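Local atomic coordinates of Lon211 (Mycobacterium tuberculosis, PDB entry 6VBK), a protein that forms the N-terminal domain of the ATP-dependent protease Lon and, as in other Lon proteases, probably takes part in recognising and binding protein substrates. Residues V66-R71 / A98-V103; Q136-E141 / D194-L199; K186-E191 / I203-D208. All coordinates share one frame; numbering follows the deposited sequence.

Contact 1: V66-R71 / A98-V103; sequences VLLVPR and AVVRGV
Leu68 and Val100 meet tip to tip in the interior of the beta-rich part of the domain, and between them they account for most of the 120 Å² buried by the two strands. The contact is made by one methyl, CD1 of Leu68, which lies 3.8 Å from CG2 of Val100 and 4.1 Å from CG1 of Val100, so that it rests against both branches of the valine. Val100 places CG1 between its backbone N and its carbonyl carbon (chi1 67°); this leaves CG2 anti to the N and presents the pair of methyls as a fork to the leucine. Val66, two residues before Leu68, adds a looser touch from CG2 to CG2 of Val100 at 4.4 Å. No hydrogen bond joins the segments, and their closest CA pair, that of Leu68 and Gly102, is still 8.1 Å apart. The two strands therefore do not pair here but face each other through side chains across the inside of the closed, barrel-like mixed sheet, consistent with a PUA-like fold. Strand 79-88 pairs antiparallel with both of them, and its Ile85 touches Val100, while strand 9-19 runs parallel to strand 65-70 and lays Leu17 against Val66. Val30 and Leu32 of strand 29-33 also pack on Val100, and Val24, from a loop, meets Leu68.

Contact 2: Q136-E141 / D194-L199; sequences QELAKE and DVVERL
Leu138 and Leu199 mark the closest backbone approach, their CA atoms 6.0 Å apart, between two helical segments that run in nearly the same direction, at 24°, with axes 9.4 Å apart. Leu138 reaches across to the second helix with both ends of its side chain. CB of Leu138 sits 3.6 Å from CD1 of Leu199, and CD1 of Leu138 lies over the preceding turn, 3.8 Å from CG1 of Val196 and 3.4 Å from the carbonyl O of Val196. A first torsion that sets CG of Leu138 anti to its carbonyl carbon (chi1 -55°) carries CD1 to Val196. From the other helix, CD1 of Leu199 enters between Leu138 and Ala139, coming within 3.8 Å of the backbone N of Ala139 and 4.4 Å of its CB. The interface is part of the helical portion of the Lon N domain, in which the long helix 133-153 packs alongside the last helix, 195-207, although 52 residues separate the two segments. Pro168 of helix 168-173 touches Leu199, and Leu171 of the same helix touches Ala139. Just before the second helix, Asp194 serves as N-cap: its OD2 accepts from Glu197 N at 3.0 Å. The donor approaches the anti side of the carboxylate, 31° out of its plane. The Leu138 side chain also touches Glu200, the residue after Leu199.

Contact 3: K186-E191 / I203-D208; sequences KIEVLE and IGWTRD
Glu188 and Val189, neighbours on helix 183-191, both meet Trp205 of the C-terminal helix 195-207, a helix-to-helix contact within the alpha-helical part of the Lon N domain. Lys186, earlier on the helix, donates from NZ to the carbonyl O of Gly176. Glu188 sends an extended chain out from a CG anti to its backbone N (chi1 -166°), which brings the carboxylate to the benzo edge of the indole. There OE2 of Glu188 lies 3.6 Å from CZ2 and 3.8 Å from CH2 of Trp205, close to the ring plane, with the carboxylate plane turned 62° from that of the indole. At this position the acidic oxygen faces ring C-H groups, whose slightly positive edge probably suits it. Val189 comes next; its backbone O is held by Arg105 NH2, and its side chain packs on Leu25. The valine and indole side chains pass each other, pointing opposite ways, and CG2 of Val189 meets the ring edge of Trp205, 3.6 Å from CZ3.

Following the chain from the N terminus, contact 1 comes first, closing a loop of 26 residues within the beta-rich part, and it is complete before either helical contact opens. Contact 2 then joins helix 133-153 to helix 195-207 over 52 residues. Contact 3 closes a much shorter loop, and because 186-191 precedes 194-199 while 203-208 follows it, the two cross along the chain. Both use helix 195-207, and Glu141 of contact 2 forms a salt bridge with Arg207 of contact 3. Contacts 1 and 2 do not touch, but Pro70 packs on Ile187 and Leu190, so helix 183-191 ties the strands to the helices.

Contact 1: V66-R71 / A98-V103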
ATOM      1  N   VAL B  66     -15.558   2.407  -8.838  1.00 47.54           N
ATOM      2  CA  VAL B  66     -15.625   0.991  -9.168  1.00 59.72           C
ATOM      3  C   VAL B  66     -14.334   0.585  -9.865  1.00 59.96           C
ATOM      4  O   VAL B  66     -13.555   1.424 -10.324  1.00 56.51           O
ATOM      5  CB  VAL B  66     -16.840   0.651 -10.057  1.00 56.42           C
ATOM      6  CG1 VAL B  66     -18.138   0.986  -9.341  1.00 52.06           C
ATOM      7  CG2 VAL B  66     -16.751   1.390 -11.383  1.00 53.45           C
ATOM      8  N   LEU B  67     -14.115  -0.724  -9.940  1.00 54.28           N
ATOM      9  CA  LEU B  67     -12.977  -1.294 -10.652  1.00 48.26           C
ATOM     10  C   LEU B  67     -13.503  -2.000 -11.896  1.00 59.04           C
ATOM     11  O   LEU B  67     -14.106  -3.075 -11.800  1.00 58.65           O
ATOM     12  CB  LEU B  67     -12.187  -2.250  -9.761  1.00 51.02           C
ATOM     13  CG  LEU B  67     -10.858  -2.725 -10.350  1.00 65.43           C
ATOM     14  CD1 LEU B  67      -9.974  -1.540 -10.713  1.00 60.28           C
ATOM     15  CD2 LEU B  67     -10.141  -3.655  -9.386  1.00 62.63           C
ATOM     16  N   LEU B  68     -13.279  -1.389 -13.056  1.00 49.09           N
ATOM     17  CA  LEU B  68     -13.737  -1.938 -14.328  1.00 50.00           C
ATOM     18  C   LEU B  68     -12.743  -2.996 -14.789  1.00 54.85           C
ATOM     19  O   LEU B  68     -11.632  -2.667 -15.221  1.00 56.11           O
ATOM     20  CB  LEU B  68     -13.882  -0.821 -15.356  1.00 49.80           C
ATOM     21  CG  LEU B  68     -14.703   0.384 -14.890  1.00 47.56           C
ATOM     22  CD1 LEU B  68     -14.431   1.585 -15.771  1.00 48.40           C
ATOM     23  CD2 LEU B  68     -16.189   0.056 -14.875  1.00 51.76           C
ATOM     24  N   VAL B  69     -13.135  -4.260 -14.698  1.00 57.93           N
ATOM     25  CA  VAL B  69     -12.256  -5.390 -14.969  1.00 57.40           C
ATOM     26  C   VAL B  69     -12.801  -6.157 -16.169  1.00 67.54           C
ATOM     27  O   VAL B  69     -13.949  -6.609 -16.142  1.00 62.76           O
ATOM     28  CB  VAL B  69     -12.125  -6.323 -13.754  1.00 58.85           C
ATOM     29  CG1 VAL B  69     -11.057  -7.377 -14.012  1.00 65.93           C
ATOM     30  CG2 VAL B  69     -11.815  -5.523 -12.501  1.00 71.73           C
ATOM     31  N   PRO B  70     -11.968  -6.386 -17.332  1.00 73.62           N
ATOM     32  CA  PRO B  70     -12.062  -7.171 -18.831  1.00 88.58           C
ATOM     33  C   PRO B  70     -12.194  -8.662 -18.503  1.00100.42           C
ATOM     34  O   PRO B  70     -11.185  -9.271 -18.213  1.00117.09           O
ATOM     35  CB  PRO B  70     -10.761  -6.826 -19.553  1.00 92.02           C
ATOM     36  CG  PRO B  70     -10.311  -5.580 -18.852  1.00 81.76           C
ATOM     37  CD  PRO B  70     -10.600  -5.860 -17.393  1.00 83.27           C
ATOM     38  N   ARG B  71     -13.422  -9.189 -18.474  1.00 82.02           N
ATOM     39  CA  ARG B  71     -13.606 -10.632 -18.165  1.00 98.42           C
ATOM     40  C   ARG B  71     -14.420 -11.323 -19.263  1.00109.90           C
ATOM     41  O   ARG B  71     -15.566 -10.902 -19.496  1.00115.90           O
ATOM     42  CB  ARG B  71     -14.351 -10.801 -16.838  1.00 92.23           C
ATOM     43  CG  ARG B  71     -14.801 -12.229 -16.567  1.00 98.46           C
ATOM     44  CD  ARG B  71     -15.821 -12.352 -15.452  1.00 94.44           C
ATOM     45  NE  ARG B  71     -17.189 -12.090 -15.873  1.00 92.65           N
ATOM     46  CZ  ARG B  71     -18.224 -12.023 -15.046  1.00 88.59           C
ATOM     47  NH1 ARG B  71     -19.436 -11.782 -15.515  1.00 88.97           N
ATOM     48  NH2 ARG B  71     -18.044 -12.198 -13.751  1.00 86.32           N
ATOM     49  N   ALA B  98     -25.537   4.265 -16.599  1.00 50.22           N
ATOM     50  CA  ALA B  98     -24.571   5.021 -15.823  1.00 47.73           C
ATOM     51  C   ALA B  98     -23.436   5.427 -16.749  1.00 47.32           C
ATOM     52  O   ALA B  98     -23.158   4.752 -17.743  1.00 52.18           O
ATOM     53  CB  ALA B  98     -24.036   4.213 -14.635  1.00 42.79           C
ATOM     54  N   VAL B  99     -22.794   6.543 -16.425  1.00 43.34           N
ATOM     55  CA  VAL B  99     -21.653   7.041 -17.182  1.00 42.11           C
ATOM     56  C   VAL B  99     -20.425   6.928 -16.293  1.00 37.76           C
ATOM     57  O   VAL B  99     -20.398   7.484 -15.188  1.00 46.42           O
ATOM     58  CB  VAL B  99     -21.868   8.486 -17.654  1.00 47.91           C
ATOM     59  CG1 VAL B  99     -20.616   9.013 -18.331  1.00 40.46           C
ATOM     60  CG2 VAL B  99     -23.055   8.556 -18.601  1.00 42.42           C
ATOM     61  N   VAL B 100     -19.414   6.205 -16.769  1.00 41.31           N
ATOM     62  CA  VAL B 100     -18.203   5.953 -16.000  1.00 37.85           C
ATOM     63  C   VAL B 100     -17.012   6.534 -16.750  1.00 39.65           C
ATOM     64  O   VAL B 100     -16.967   6.516 -17.987  1.00 43.22           O
ATOM     65  CB  VAL B 100     -18.002   4.447 -15.718  1.00 42.08           C
ATOM     66  CG1 VAL B 100     -17.710   3.680 -17.003  1.00 40.43           C
ATOM     67  CG2 VAL B 100     -16.894   4.233 -14.694  1.00 50.00           C
ATOM     68  N   ARG B 101     -16.057   7.069 -15.994  1.00 37.93           N
ATOM     69  CA  ARG B 101     -14.826   7.625 -16.534  1.00 36.44           C
ATOM     70  C   ARG B 101     -13.648   6.822 -16.003  1.00 40.23           C
ATOM     71  O   ARG B 101     -13.483   6.688 -14.786  1.00 41.62           O
ATOM     72  CB  ARG B 101     -14.678   9.103 -16.155  1.00 37.43           C
ATOM     73  CG  ARG B 101     -13.336   9.720 -16.533  1.00 44.79           C
ATOM     74  CD  ARG B 101     -13.258  11.166 -16.062  1.00 48.26           C
ATOM     75  NE  ARG B 101     -13.388  11.273 -14.611  1.00 68.75           N
ATOM     76  CZ  ARG B 101     -12.361  11.368 -13.773  1.00 81.80           C
ATOM     77  NH1 ARG B 101     -11.121  11.376 -14.241  1.00 95.47           N
ATOM     78  NH2 ARG B 101     -12.573  11.458 -12.467  1.00 76.55           N
ATOM     79  N   GLY B 102     -12.838   6.286 -16.914  1.00 42.04           N
ATOM     80  CA  GLY B 102     -11.624   5.585 -16.517  1.00 43.74           C
ATOM     81  C   GLY B 102     -10.546   6.545 -16.044  1.00 52.27           C
ATOM     82  O   GLY B 102     -10.201   7.504 -16.741  1.00 53.43           O
ATOM     83  N   VAL B 103      -9.994   6.273 -14.864  1.00 48.26           N
ATOM     84  CA  VAL B 103      -9.050   7.174 -14.202  1.00 50.21           C
ATOM     85  C   VAL B 103      -7.616   6.657 -14.315  1.00 64.03           C
ATOM     86  O   VAL B 103      -6.747   7.331 -14.872  1.00 64.65           O
ATOM     87  CB  VAL B 103      -9.445   7.403 -12.724  1.00 60.93           C
ATOM     88  CG1 VAL B 103      -8.443   8.321 -12.015  1.00 63.23           C
ATOM     89  CG2 VAL B 103     -10.853   7.969 -12.621  1.00 55.49           C
TER

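Contact 2: Q136-E141 / D194-L199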
ATOM      1  N   GLN B 136       7.969  10.465 -26.334  1.00101.95           N
ATOM      2  CA  GLN B 136       7.476  11.577 -27.140  1.00 94.04           C
ATOM      3  C   GLN B 136       7.583  11.270 -28.628  1.00 86.04           C
ATOM      4  O   GLN B 136       6.693  11.630 -29.407  1.00 73.86           O
ATOM      5  CB  GLN B 136       8.248  12.854 -26.800  1.00115.24           C
ATOM      6  CG  GLN B 136       8.219  13.243 -25.326  1.00122.41           C
ATOM      7  CD  GLN B 136       6.944  13.963 -24.930  1.00123.36           C
ATOM      8  OE1 GLN B 136       5.936  13.336 -24.608  1.00116.71           O
ATOM      9  NE2 GLN B 136       6.988  15.291 -24.940  1.00127.76           N
ATOM     10  N   GLU B 137       8.669  10.608 -29.043  1.00103.39           N
ATOM     11  CA  GLU B 137       8.819  10.238 -30.447  1.00 96.75           C
ATOM     12  C   GLU B 137       7.854   9.129 -30.844  1.00 93.82           C
ATOM     13  O   GLU B 137       7.406   9.084 -31.995  1.00101.56           O
ATOM     14  CB  GLU B 137      10.259   9.807 -30.733  1.00 90.20           C
ATOM     15  CG  GLU B 137      11.265  10.946 -30.767  1.00118.88           C
ATOM     16  CD  GLU B 137      12.082  11.051 -29.494  1.00135.06           C
ATOM     17  OE1 GLU B 137      12.081  12.132 -28.870  1.00135.81           O
ATOM     18  OE2 GLU B 137      12.728  10.049 -29.118  1.00141.63           O
ATOM     19  N   LEU B 138       7.532   8.223 -29.917  1.00 77.23           N
ATOM     20  CA  LEU B 138       6.528   7.203 -30.201  1.00 88.23           C
ATOM     21  C   LEU B 138       5.155   7.830 -30.399  1.00 78.44           C
ATOM     22  O   LEU B 138       4.372   7.372 -31.240  1.00 78.98           O
ATOM     23  CB  LEU B 138       6.488   6.181 -29.066  1.00 80.89           C
ATOM     24  CG  LEU B 138       7.802   5.497 -28.695  1.00 97.30           C
ATOM     25  CD1 LEU B 138       7.639   4.691 -27.420  1.00 99.04           C
ATOM     26  CD2 LEU B 138       8.272   4.613 -29.831  1.00 86.75           C
ATOM     27  N   ALA B 139       4.846   8.877 -29.631  1.00 81.18           N
ATOM     28  CA  ALA B 139       3.551   9.538 -29.754  1.00 75.88           C
ATOM     29  C   ALA B 139       3.430  10.273 -31.081  1.00 79.22           C
ATOM     30  O   ALA B 139       2.376  10.231 -31.725  1.00 76.50           O
ATOM     31  CB  ALA B 139       3.340  10.500 -28.585  1.00 71.66           C
ATOM     32  N   LYS B 140       4.498  10.954 -31.506  1.00 82.93           N
ATOM     33  CA  LYS B 140       4.465  11.668 -32.779  1.00 90.04           C
ATOM     34  C   LYS B 140       4.281  10.706 -33.945  1.00 82.29           C
ATOM     35  O   LYS B 140       3.519  10.986 -34.878  1.00 92.80           O
ATOM     36  CB  LYS B 140       5.746  12.483 -32.952  1.00 93.91           C
ATOM     37  CG  LYS B 140       5.728  13.445 -34.130  1.00103.63           C
ATOM     38  CD  LYS B 140       7.058  14.172 -34.256  1.00103.80           C
ATOM     39  CE  LYS B 140       6.960  15.357 -35.202  1.00 98.37           C
ATOM     40  NZ  LYS B 140       8.251  16.097 -35.285  1.00105.19           N
ATOM     41  N   GLU B 141       4.970   9.563 -33.908  1.00 80.09           N
ATOM     42  CA  GLU B 141       4.804   8.565 -34.958  1.00 86.73           C
ATOM     43  C   GLU B 141       3.415   7.940 -34.912  1.00 74.44           C
ATOM     44  O   GLU B 141       2.798   7.706 -35.959  1.00 65.72           O
ATOM     45  CB  GLU B 141       5.882   7.487 -34.832  1.00 99.50           C
ATOM     46  CG  GLU B 141       5.611   6.238 -35.656  1.00110.84           C
ATOM     47  CD  GLU B 141       6.773   5.264 -35.642  1.00125.44           C
ATOM     48  OE1 GLU B 141       7.898   5.684 -35.300  1.00130.32           O
ATOM     49  OE2 GLU B 141       6.561   4.078 -35.972  1.00124.57           O
ATOM     50  N   ASP B 194       4.067   0.717 -18.587  1.00 93.96           N
ATOM     51  CA  ASP B 194       5.067   1.582 -19.272  1.00 94.17           C
ATOM     52  C   ASP B 194       4.449   2.176 -20.539  1.00 94.17           C
ATOM     53  O   ASP B 194       3.926   1.400 -21.355  1.00 89.44           O
ATOM     54  CB  ASP B 194       6.358   0.824 -19.587  1.00102.98           C
ATOM     55  CG  ASP B 194       7.428   1.716 -20.190  1.00100.53           C
ATOM     56  OD1 ASP B 194       7.909   2.618 -19.481  1.00101.05           O
ATOM     57  OD2 ASP B 194       7.758   1.514 -21.370  1.00109.13           O
ATOM     58  N   VAL B 195       4.545   3.498 -20.704  1.00 99.25           N
ATOM     59  CA  VAL B 195       3.963   4.142 -21.877  1.00 78.35           C
ATOM     60  C   VAL B 195       4.767   3.827 -23.134  1.00 78.76           C
ATOM     61  O   VAL B 195       4.204   3.741 -24.232  1.00 80.16           O
ATOM     62  CB  VAL B 195       3.838   5.661 -21.640  1.00 76.24           C
ATOM     63  CG1 VAL B 195       5.203   6.288 -21.397  1.00 88.12           C
ATOM     64  CG2 VAL B 195       3.133   6.334 -22.812  1.00 78.37           C
ATOM     65  N   VAL B 196       6.084   3.640 -23.002  1.00 92.45           N
ATOM     66  CA  VAL B 196       6.906   3.316 -24.166  1.00 98.98           C
ATOM     67  C   VAL B 196       6.482   1.981 -24.763  1.00 92.98           C
ATOM     68  O   VAL B 196       6.376   1.836 -25.986  1.00 88.16           O
ATOM     69  CB  VAL B 196       8.400   3.325 -23.788  1.00106.21           C
ATOM     70  CG1 VAL B 196       9.208   2.483 -24.763  1.00 95.66           C
ATOM     71  CG2 VAL B 196       8.928   4.751 -23.759  1.00100.97           C
ATOM     72  N   GLU B 197       6.213   0.991 -23.908  1.00101.78           N
ATOM     73  CA  GLU B 197       5.791  -0.317 -24.397  1.00102.08           C
ATOM     74  C   GLU B 197       4.438  -0.244 -25.096  1.00 91.41           C
ATOM     75  O   GLU B 197       4.255  -0.837 -26.164  1.00 93.56           O
ATOM     76  CB  GLU B 197       5.738  -1.317 -23.244  1.00103.63           C
ATOM     77  CG  GLU B 197       7.087  -1.709 -22.672  1.00113.72           C
ATOM     78  CD  GLU B 197       6.956  -2.650 -21.490  1.00113.28           C
ATOM     79  OE1 GLU B 197       6.564  -2.186 -20.399  1.00123.95           O
ATOM     80  OE2 GLU B 197       7.230  -3.857 -21.656  1.00108.74           O
ATOM     81  N   ARG B 198       3.479   0.477 -24.510  1.00 83.67           N
ATOM     82  CA  ARG B 198       2.136   0.533 -25.084  1.00 80.19           C
ATOM     83  C   ARG B 198       2.151   1.174 -26.466  1.00 81.52           C
ATOM     84  O   ARG B 198       1.588   0.626 -27.422  1.00 75.54           O
ATOM     85  CB  ARG B 198       1.194   1.298 -24.156  1.00 74.03           C
ATOM     86  CG  ARG B 198       0.886   0.586 -22.855  1.00 87.17           C
ATOM     87  CD  ARG B 198      -0.477   1.000 -22.336  1.00 71.87           C
ATOM     88  NE  ARG B 198      -0.645   2.448 -22.315  1.00 89.87           N
ATOM     89  CZ  ARG B 198      -0.260   3.228 -21.312  1.00 80.82           C
ATOM     90  NH1 ARG B 198       0.319   2.698 -20.243  1.00 71.23           N
ATOM     91  NH2 ARG B 198      -0.454   4.537 -21.376  1.00 74.42           N
ATOM     92  N   LEU B 199       2.776   2.347 -26.587  1.00 83.71           N
ATOM     93  CA  LEU B 199       2.895   2.993 -27.891  1.00 77.28           C
ATOM     94  C   LEU B 199       3.589   2.074 -28.885  1.00 91.37           C
ATOM     95  O   LEU B 199       3.111   1.876 -30.007  1.00 87.33           O
ATOM     96  CB  LEU B 199       3.647   4.317 -27.754  1.00 71.94           C
ATOM     97  CG  LEU B 199       2.879   5.466 -27.097  1.00 71.90           C
ATOM     98  CD1 LEU B 199       3.824   6.588 -26.710  1.00 97.16           C
ATOM     99  CD2 LEU B 199       1.797   5.979 -28.034  1.00 75.24           C
TER

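Contact 3: K186-E191 / I203-D208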
ATOM      1  N   LYS B 186      -6.711  -4.993 -26.379  1.00 79.02           N
ATOM      2  CA  LYS B 186      -7.043  -3.920 -25.446  1.00 80.74           C
ATOM      3  C   LYS B 186      -6.683  -4.292 -24.013  1.00 87.89           C
ATOM      4  O   LYS B 186      -6.231  -3.438 -23.240  1.00 84.02           O
ATOM      5  CB  LYS B 186      -8.529  -3.575 -25.554  1.00 71.18           C
ATOM      6  CG  LYS B 186      -8.928  -2.965 -26.889  1.00 90.68           C
ATOM      7  CD  LYS B 186     -10.416  -2.661 -26.937  1.00 82.59           C
ATOM      8  CE  LYS B 186     -10.813  -2.051 -28.271  1.00 79.00           C
ATOM      9  NZ  LYS B 186     -12.268  -1.739 -28.319  1.00 84.87           N
ATOM     10  N   ILE B 187      -6.879  -5.559 -23.637  1.00 83.46           N
ATOM     11  CA  ILE B 187      -6.507  -6.000 -22.295  1.00 81.58           C
ATOM     12  C   ILE B 187      -5.000  -5.888 -22.100  1.00 98.12           C
ATOM     13  O   ILE B 187      -4.524  -5.515 -21.020  1.00103.94           O
ATOM     14  CB  ILE B 187      -7.011  -7.436 -22.044  1.00 90.90           C
ATOM     15  CG1 ILE B 187      -8.540  -7.463 -21.985  1.00 84.19           C
ATOM     16  CG2 ILE B 187      -6.427  -7.999 -20.756  1.00 87.75           C
ATOM     17  CD1 ILE B 187      -9.136  -8.846 -22.120  1.00 85.31           C
ATOM     18  N   GLU B 188      -4.227  -6.193 -23.146  1.00104.45           N
ATOM     19  CA  GLU B 188      -2.779  -6.039 -23.065  1.00103.61           C
ATOM     20  C   GLU B 188      -2.379  -4.574 -22.955  1.00106.06           C
ATOM     21  O   GLU B 188      -1.385  -4.252 -22.292  1.00 99.19           O
ATOM     22  CB  GLU B 188      -2.107  -6.685 -24.276  1.00102.09           C
ATOM     23  CG  GLU B 188      -0.607  -6.860 -24.116  1.00111.57           C
ATOM     24  CD  GLU B 188       0.044  -7.508 -25.321  1.00113.02           C
ATOM     25  OE1 GLU B 188       1.291  -7.491 -25.400  1.00118.75           O
ATOM     26  OE2 GLU B 188      -0.687  -8.032 -26.188  1.00109.06           O
ATOM     27  N   VAL B 189      -3.127  -3.677 -23.603  1.00 97.46           N
ATOM     28  CA  VAL B 189      -2.916  -2.249 -23.385  1.00 87.15           C
ATOM     29  C   VAL B 189      -3.201  -1.898 -21.932  1.00 78.33           C
ATOM     30  O   VAL B 189      -2.453  -1.144 -21.298  1.00 88.94           O
ATOM     31  CB  VAL B 189      -3.788  -1.420 -24.349  1.00 81.65           C
ATOM     32  CG1 VAL B 189      -3.542   0.067 -24.145  1.00 72.16           C
ATOM     33  CG2 VAL B 189      -3.511  -1.814 -25.788  1.00 83.48           C
ATOM     34  N   LEU B 190      -4.282  -2.450 -21.378  1.00 93.62           N
ATOM     35  CA  LEU B 190      -4.569  -2.266 -19.961  1.00 82.00           C
ATOM     36  C   LEU B 190      -3.507  -2.928 -19.090  1.00 92.01           C
ATOM     37  O   LEU B 190      -3.280  -2.500 -17.952  1.00102.45           O
ATOM     38  CB  LEU B 190      -5.955  -2.826 -19.644  1.00 92.65           C
ATOM     39  CG  LEU B 190      -6.466  -2.738 -18.208  1.00 87.22           C
ATOM     40  CD1 LEU B 190      -6.460  -1.296 -17.732  1.00 79.82           C
ATOM     41  CD2 LEU B 190      -7.861  -3.333 -18.114  1.00 88.54           C
ATOM     42  N   GLU B 191      -2.811  -3.912 -19.666  1.00104.41           N
ATOM     43  CA  GLU B 191      -1.780  -4.705 -18.944  1.00120.93           C
ATOM     44  C   GLU B 191      -0.433  -3.977 -18.830  1.00117.56           C
ATOM     45  O   GLU B 191       0.131  -4.003 -17.728  1.00120.33           O
ATOM     46  CB  GLU B 191      -1.559  -6.044 -19.650  1.00143.93           C
ATOM     47  CG  GLU B 191      -0.310  -6.764 -19.173  1.00146.91           C
ATOM     48  CD  GLU B 191       0.279  -7.772 -20.145  1.00136.67           C
ATOM     49  OE1 GLU B 191       1.514  -7.778 -20.311  1.00129.85           O
ATOM     50  OE2 GLU B 191      -0.495  -8.551 -20.729  1.00130.98           O
ATOM     51  N   ILE B 203       1.510   0.906 -32.042  1.00 85.76           N
ATOM     52  CA  ILE B 203       2.040   1.336 -33.335  1.00 92.39           C
ATOM     53  C   ILE B 203       2.156   0.147 -34.280  1.00102.52           C
ATOM     54  O   ILE B 203       1.821   0.241 -35.468  1.00101.65           O
ATOM     55  CB  ILE B 203       3.390   2.054 -33.150  1.00 85.95           C
ATOM     56  CG1 ILE B 203       3.173   3.489 -32.665  1.00 83.74           C
ATOM     57  CG2 ILE B 203       4.196   2.044 -34.441  1.00 99.91           C
ATOM     58  CD1 ILE B 203       4.457   4.217 -32.318  1.00 84.89           C
ATOM     59  N   GLY B 204       2.619  -0.995 -33.768  1.00109.47           N
ATOM     60  CA  GLY B 204       2.711  -2.184 -34.600  1.00119.89           C
ATOM     61  C   GLY B 204       1.353  -2.715 -35.015  1.00116.93           C
ATOM     62  O   GLY B 204       1.161  -3.119 -36.165  1.00113.59           O
ATOM     63  N   TRP B 205       0.392  -2.725 -34.087  1.00106.00           N
ATOM     64  CA  TRP B 205      -0.952  -3.187 -34.419  1.00104.48           C
ATOM     65  C   TRP B 205      -1.644  -2.246 -35.395  1.00100.56           C
ATOM     66  O   TRP B 205      -2.422  -2.697 -36.245  1.00101.31           O
ATOM     67  CB  TRP B 205      -1.791  -3.335 -33.149  1.00 92.14           C
ATOM     68  CG  TRP B 205      -1.184  -4.239 -32.121  1.00104.67           C
ATOM     69  CD1 TRP B 205      -0.249  -5.211 -32.333  1.00114.33           C
ATOM     70  CD2 TRP B 205      -1.459  -4.247 -30.714  1.00 84.17           C
ATOM     71  NE1 TRP B 205       0.070  -5.827 -31.148  1.00116.59           N
ATOM     72  CE2 TRP B 205      -0.659  -5.254 -30.139  1.00102.54           C
ATOM     73  CE3 TRP B 205      -2.306  -3.503 -29.887  1.00 90.34           C
ATOM     74  CZ2 TRP B 205      -0.679  -5.535 -28.774  1.00 95.03           C
ATOM     75  CZ3 TRP B 205      -2.325  -3.784 -28.533  1.00 91.89           C
ATOM     76  CH2 TRP B 205      -1.518  -4.792 -27.990  1.00 88.45           C
ATOM     77  N   THR B 206      -1.377  -0.942 -35.291  1.00 97.75           N
ATOM     78  CA  THR B 206      -2.005   0.018 -36.193  1.00100.82           C
ATOM     79  C   THR B 206      -1.447  -0.109 -37.604  1.00 91.85           C
ATOM     80  O   THR B 206      -2.194  -0.018 -38.585  1.00 91.37           O
ATOM     81  CB  THR B 206      -1.804   1.440 -35.672  1.00104.66           C
ATOM     82  OG1 THR B 206      -2.105   1.485 -34.271  1.00 95.87           O
ATOM     83  CG2 THR B 206      -2.715   2.409 -36.408  1.00 99.54           C
ATOM     84  N   ARG B 207      -0.133  -0.311 -37.723  1.00102.60           N
ATOM     85  CA  ARG B 207       0.478  -0.474 -39.037  1.00102.60           C
ATOM     86  C   ARG B 207      -0.030  -1.733 -39.727  1.00111.83           C
ATOM     87  O   ARG B 207      -0.330  -1.717 -40.926  1.00107.54           O
ATOM     88  CB  ARG B 207       1.999  -0.516 -38.902  1.00103.60           C
ATOM     89  CG  ARG B 207       2.756  -0.316 -40.202  1.00112.29           C
ATOM     90  CD  ARG B 207       3.398   1.059 -40.241  1.00117.78           C
ATOM     91  NE  ARG B 207       4.133   1.341 -39.011  1.00121.45           N
ATOM     92  CZ  ARG B 207       4.855   2.437 -38.803  1.00112.33           C
ATOM     93  NH1 ARG B 207       4.950   3.362 -39.748  1.00103.57           N
ATOM     94  NH2 ARG B 207       5.489   2.606 -37.650  1.00103.25           N
ATOM     95  N   ASP B 208      -0.139  -2.836 -38.984  1.00131.24           N
ATOM     96  CA  ASP B 208      -0.590  -4.093 -39.567  1.00140.65           C
ATOM     97  C   ASP B 208      -2.086  -4.111 -39.850  1.00137.67           C
ATOM     98  O   ASP B 208      -2.576  -5.084 -40.433  1.00140.75           O
ATOM     99  CB  ASP B 208      -0.214  -5.259 -38.653  1.00143.95           C
ATOM    100  CG  ASP B 208       1.284  -5.452 -38.547  1.00150.56           C
ATOM    101  OD1 ASP B 208       2.026  -4.778 -39.291  1.00151.53           O
ATOM    102  OD2 ASP B 208       1.721  -6.273 -37.716  1.00156.62           O
TER